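Local coordinates for chromosome partition protein Smc (Pyrococcus furiosus, PDB 5XNS) that binds ATP through its ABC-type ATPase head, captured here with a stub of its coiled coil, and is probably required for chromosome condensation and partitioning, at residues L161-I166 with F319-F324; S167-Y172 with K246-R251. All coordinates share one frame; numbering follows the deposited sequence.

Contact 1: residues L161-I166 with F319-F324; sequences LLIDDI and FAIQKF
Ile-321 and Phe-324 meet Leu-162, Ile-163 and Ile-166 from a helix whose own turn is closed by Lys-323 N to Phe-319 O at 2.9 Å; no hydrogen bond crosses between the segments, and the interface is wholly apolar. The two segments run nearly parallel, 12° apart, but their axes come no closer than 11.8 Å, and even the nearest alpha carbons, Ile-166 CA and Ile-321 CA, are 7.9 Å apart. Side-chain carbons alone span this distance. Three of the four residue pairs include Ile-321, whose two branches divide the partners between them. With CG1 beside the backbone N and CD1 extended beyond it (chi2 171°), the long branch reaches the side chains on the near flank of helix 161-166. There CD1 meets Leu-162 CD2 at 3.6 Å and, one residue further on, Ile-163 CD1 at 4.0 Å. The short branch goes to the next turn, where Ile-321 CG2 packs against Ile-166 CG1 at 3.5 Å. Ile-166 holds its CG1 well off a staggered position (chi1 -93°), which fits the closeness of this pair. Its other branch is also used: Ile-166 CG2 approaches Phe-324 CD2 obliquely at 4.1 Å, the two side chains sliding past each other in opposite directions. Tyr-140 touches both Leu-162 and Ile-321, while Phe-249 of helix 210-267 packs on Ile-163, so the hydrophobic cluster extends beyond the two helices. Asp-164 turns elsewhere, to a salt bridge with Arg-160. The arrangement belongs to the helical part of an SMC head: helix 307-324, which begins in the Ser-Gly-Gly signature sequence of ABC-type ATPases, lies side by side with helix 156-167, the helix that leads into the predicted coiled coil.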
# COMPACT_ATOMS: atom_id res chain seq x y z
N LEU A 161 17.45 0.80 -1.08
CA LEU A 161 16.85 1.97 -1.73
C LEU A 161 15.50 2.30 -1.12
O LEU A 161 15.11 3.47 -1.07
CB LEU A 161 16.70 1.73 -3.23
CG LEU A 161 18.04 1.58 -3.95
CD1 LEU A 161 17.85 1.23 -5.42
CD2 LEU A 161 18.82 2.87 -3.81
N LEU A 162 14.79 1.28 -0.65
CA LEU A 162 13.55 1.49 0.09
C LEU A 162 13.78 2.34 1.34
O LEU A 162 12.99 3.25 1.64
CB LEU A 162 13.00 0.12 0.48
CG LEU A 162 11.52 -0.14 0.48
CD1 LEU A 162 11.34 -1.65 0.62
CD2 LEU A 162 10.91 0.63 1.63
N ILE A 163 14.84 2.04 2.10
CA ILE A 163 15.17 2.83 3.29
C ILE A 163 15.71 4.21 2.89
O ILE A 163 15.39 5.22 3.53
CB ILE A 163 16.17 2.05 4.17
CG1 ILE A 163 15.58 0.68 4.51
CG2 ILE A 163 16.48 2.80 5.46
CD1 ILE A 163 14.14 0.72 5.02
N ASP A 164 16.52 4.28 1.83
CA ASP A 164 16.92 5.58 1.28
C ASP A 164 15.69 6.47 1.12
O ASP A 164 15.66 7.62 1.57
CB ASP A 164 17.59 5.42 -0.08
CG ASP A 164 18.99 4.84 -0.02
OD1 ASP A 164 19.73 5.06 -1.02
OD2 ASP A 164 19.35 4.16 0.96
N ASP A 165 14.66 5.92 0.48
CA ASP A 165 13.45 6.68 0.22
C ASP A 165 12.80 7.13 1.52
O ASP A 165 12.55 8.33 1.73
CB ASP A 165 12.49 5.84 -0.62
CG ASP A 165 11.19 6.57 -0.92
OD1 ASP A 165 11.27 7.75 -1.32
OD2 ASP A 165 10.10 5.97 -0.74
N ILE A 166 12.52 6.19 2.43
CA ILE A 166 11.87 6.51 3.69
C ILE A 166 12.68 7.56 4.46
O ILE A 166 12.12 8.47 5.08
CB ILE A 166 11.65 5.23 4.53
CG1 ILE A 166 10.26 4.64 4.28
CG2 ILE A 166 11.75 5.51 6.01
CD1 ILE A 166 10.01 4.14 2.89
N PHE A 319 5.95 -3.47 8.78
CA PHE A 319 5.51 -2.74 9.97
C PHE A 319 6.65 -2.01 10.65
O PHE A 319 6.40 -0.99 11.30
CB PHE A 319 4.82 -3.68 10.96
CG PHE A 319 3.45 -4.06 10.53
CD1 PHE A 319 2.37 -3.24 10.81
CD2 PHE A 319 3.24 -5.20 9.76
CE1 PHE A 319 1.10 -3.57 10.36
CE2 PHE A 319 1.98 -5.54 9.32
CZ PHE A 319 0.90 -4.71 9.61
N ALA A 320 7.89 -2.49 10.51
CA ALA A 320 9.02 -1.75 11.04
C ALA A 320 9.10 -0.37 10.41
O ALA A 320 9.37 0.63 11.09
CB ALA A 320 10.33 -2.51 10.81
N ILE A 321 8.86 -0.29 9.09
CA ILE A 321 8.87 0.99 8.40
C ILE A 321 7.66 1.81 8.81
O ILE A 321 7.80 3.00 9.14
CB ILE A 321 8.90 0.79 6.87
CG1 ILE A 321 10.23 0.18 6.45
CG2 ILE A 321 8.67 2.10 6.18
CD1 ILE A 321 10.27 -0.26 5.01
N GLN A 322 6.46 1.20 8.82
CA GLN A 322 5.27 1.98 9.14
C GLN A 322 5.30 2.52 10.57
O GLN A 322 4.61 3.51 10.86
CB GLN A 322 3.96 1.18 8.92
CG GLN A 322 3.28 0.54 10.12
CD GLN A 322 2.41 1.45 11.03
OE1 GLN A 322 2.45 1.27 12.24
NE2 GLN A 322 1.60 2.34 10.48
N LYS A 323 6.03 1.87 11.48
CA LYS A 323 6.13 2.42 12.83
C LYS A 323 7.02 3.66 12.85
O LYS A 323 6.78 4.58 13.64
CB LYS A 323 6.64 1.35 13.80
CG LYS A 323 6.81 1.86 15.25
CD LYS A 323 7.22 0.74 16.25
CE LYS A 323 7.42 1.28 17.69
NZ LYS A 323 7.65 0.19 18.71
N PHE A 324 8.02 3.72 11.97
CA PHE A 324 8.88 4.89 11.89
C PHE A 324 8.23 6.01 11.10
O PHE A 324 8.18 7.15 11.56
CB PHE A 324 10.22 4.52 11.26
CG PHE A 324 11.18 5.67 11.16
CD1 PHE A 324 11.94 6.06 12.27
CD2 PHE A 324 11.31 6.39 9.99
CE1 PHE A 324 12.81 7.13 12.20
CE2 PHE A 324 12.19 7.46 9.90
CZ PHE A 324 12.94 7.83 11.02

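Contact 2: residues S167-Y172 with K246-R251; sequences SGIAEY and KNVFMR
Ser-167 and Phe-249 bring the backbones closest, their CA atoms 5.6 Å apart, just where helix 156-167 ends in a Schellman motif. Gly-168 takes positive phi (82°), where a beta carbon would crowd the carbonyl oxygen of Ser-167, and the chain then turns into helix 170-200, one arm of the predicted coiled coil; 246-251 is an unbroken piece of the other arm's helix. Val-248 fills the angle between turn and new helix with both methyls: its CG1 lies 3.6 Å from the carbonyl Ser-167 O, and its CG2 lies 3.5 Å from Tyr-172 OH. The Tyr-172 and Val-248 side chains cross at about a right angle. The carboxylate carbon Glu-171 CD sits 3.9 Å above the plane of the Tyr-172 ring, near the rim, while Ile-169 CA lies at the ring's edge. With an alanine in place of Tyr-172, Val-248 CG2 would probably lose its contact with the ring and hydroxyl, opening a gap between the two arms. Deeper in, Ile-169 CG2 crosses to Phe-249 CB at 4.2 Å. Ser-167 OG, set between its own backbone N and carbonyl carbon (chi1 71°), can turn back to a hydrogen bond with Asp-164 O and receives a weak one from Ile-169 N (3.5 Å); it also rests at the edge of the Phe-249 ring, near its plane, 4.1 Å from CD1.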
# COMPACT_ATOMS: atom_id res chain seq x y z
N SER A 167 14.01 7.44 4.43
CA SER A 167 14.85 8.34 5.22
C SER A 167 14.80 9.77 4.73
O SER A 167 15.09 10.68 5.51
CB SER A 167 16.29 7.85 5.22
OG SER A 167 16.87 8.06 3.94
N GLY A 168 14.47 9.99 3.46
CA GLY A 168 14.43 11.33 2.92
C GLY A 168 15.76 11.92 2.49
O GLY A 168 15.86 13.13 2.32
N ILE A 169 16.79 11.09 2.28
CA ILE A 169 18.08 11.65 1.91
C ILE A 169 18.10 12.22 0.50
O ILE A 169 19.11 12.82 0.11
CB ILE A 169 19.18 10.58 2.04
CG1 ILE A 169 18.76 9.33 1.29
CG2 ILE A 169 19.51 10.31 3.52
CD1 ILE A 169 19.78 8.24 1.34
N ALA A 170 17.03 12.03 -0.27
CA ALA A 170 17.01 12.58 -1.62
C ALA A 170 17.26 14.09 -1.62
O ALA A 170 17.87 14.61 -2.56
CB ALA A 170 15.68 12.25 -2.31
N GLU A 171 16.83 14.80 -0.57
CA GLU A 171 17.15 16.22 -0.48
C GLU A 171 18.66 16.46 -0.39
O GLU A 171 19.16 17.47 -0.89
CB GLU A 171 16.44 16.86 0.73
CG GLU A 171 16.85 16.28 2.09
CD GLU A 171 16.82 17.32 3.24
OE1 GLU A 171 17.38 18.43 3.06
OE2 GLU A 171 16.27 17.01 4.33
N TYR A 172 19.40 15.54 0.23
CA TYR A 172 20.85 15.70 0.27
C TYR A 172 21.48 15.46 -1.11
O TYR A 172 22.39 16.20 -1.52
CB TYR A 172 21.45 14.78 1.34
CG TYR A 172 21.04 15.23 2.73
CD1 TYR A 172 21.61 16.35 3.31
CD2 TYR A 172 20.05 14.57 3.43
CE1 TYR A 172 21.24 16.78 4.58
CE2 TYR A 172 19.66 14.99 4.69
CZ TYR A 172 20.26 16.10 5.26
OH TYR A 172 19.88 16.51 6.51
N LYS A 246 24.70 10.61 5.36
CA LYS A 246 24.98 9.37 6.08
C LYS A 246 24.32 9.38 7.46
O LYS A 246 23.77 8.36 7.89
CB LYS A 246 26.49 9.17 6.22
CG LYS A 246 26.88 7.88 6.93
CD LYS A 246 28.38 7.81 7.14
CE LYS A 246 28.80 6.46 7.68
NZ LYS A 246 28.00 6.05 8.86
N ASN A 247 24.35 10.52 8.16
CA ASN A 247 23.78 10.58 9.50
C ASN A 247 22.28 10.36 9.48
O ASN A 247 21.75 9.57 10.28
CB ASN A 247 24.09 11.92 10.16
CG ASN A 247 25.49 11.96 10.72
OD1 ASN A 247 26.10 10.91 10.93
ND2 ASN A 247 26.02 13.16 10.96
N VAL A 248 21.57 11.06 8.59
CA VAL A 248 20.11 10.91 8.51
C VAL A 248 19.75 9.48 8.15
O VAL A 248 18.84 8.89 8.73
CB VAL A 248 19.54 11.93 7.51
CG1 VAL A 248 18.07 11.64 7.20
CG2 VAL A 248 19.68 13.33 8.07
N PHE A 249 20.49 8.89 7.20
CA PHE A 249 20.20 7.51 6.83
C PHE A 249 20.42 6.56 8.00
O PHE A 249 19.61 5.64 8.22
CB PHE A 249 21.06 7.08 5.65
CG PHE A 249 20.87 5.64 5.28
CD1 PHE A 249 19.85 5.25 4.41
CD2 PHE A 249 21.69 4.66 5.84
CE1 PHE A 249 19.65 3.92 4.08
CE2 PHE A 249 21.50 3.31 5.53
CZ PHE A 249 20.48 2.94 4.64
N MET A 250 21.51 6.74 8.76
CA MET A 250 21.81 5.80 9.85
C MET A 250 20.81 5.94 10.99
O MET A 250 20.40 4.94 11.58
CB MET A 250 23.24 6.01 10.38
CG MET A 250 24.35 5.48 9.45
SD MET A 250 24.20 3.76 8.84
CE MET A 250 24.69 2.80 10.29
N ARG A 251 20.42 7.17 11.30
CA ARG A 251 19.37 7.37 12.29
C ARG A 251 18.10 6.63 11.88
O ARG A 251 17.47 5.93 12.69
CB ARG A 251 19.11 8.87 12.44
CG ARG A 251 18.11 9.23 13.53
CD ARG A 251 16.70 9.34 13.01
NE ARG A 251 15.78 9.39 14.14
CZ ARG A 251 14.73 10.21 14.20
NH1 ARG A 251 14.47 11.04 13.19
NH2 ARG A 251 13.95 10.19 15.26

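Overall arrangement
Both contacts are partly buried and free of hydrogen bonds between their segments, yet they sit differently in the fold. The centre of contact 1 lies about 9 Å from that of the chain and the contact joins two helices of the head; contact 2, its centre about 18 Å from the same point, joins the arms where the coiled coil leaves it. Chemistry follows place: branched aliphatic carbons and a phenylalanine in contact 1; in contact 2, a carbonyl and a serine hydroxyl at a helix end and a tyrosine hydroxyl on the next helix, among apolar carbons. Segments 161-166 and 167-172 are consecutive, and Asp-164 O lies 3.5 Å from Ile-169 CG1.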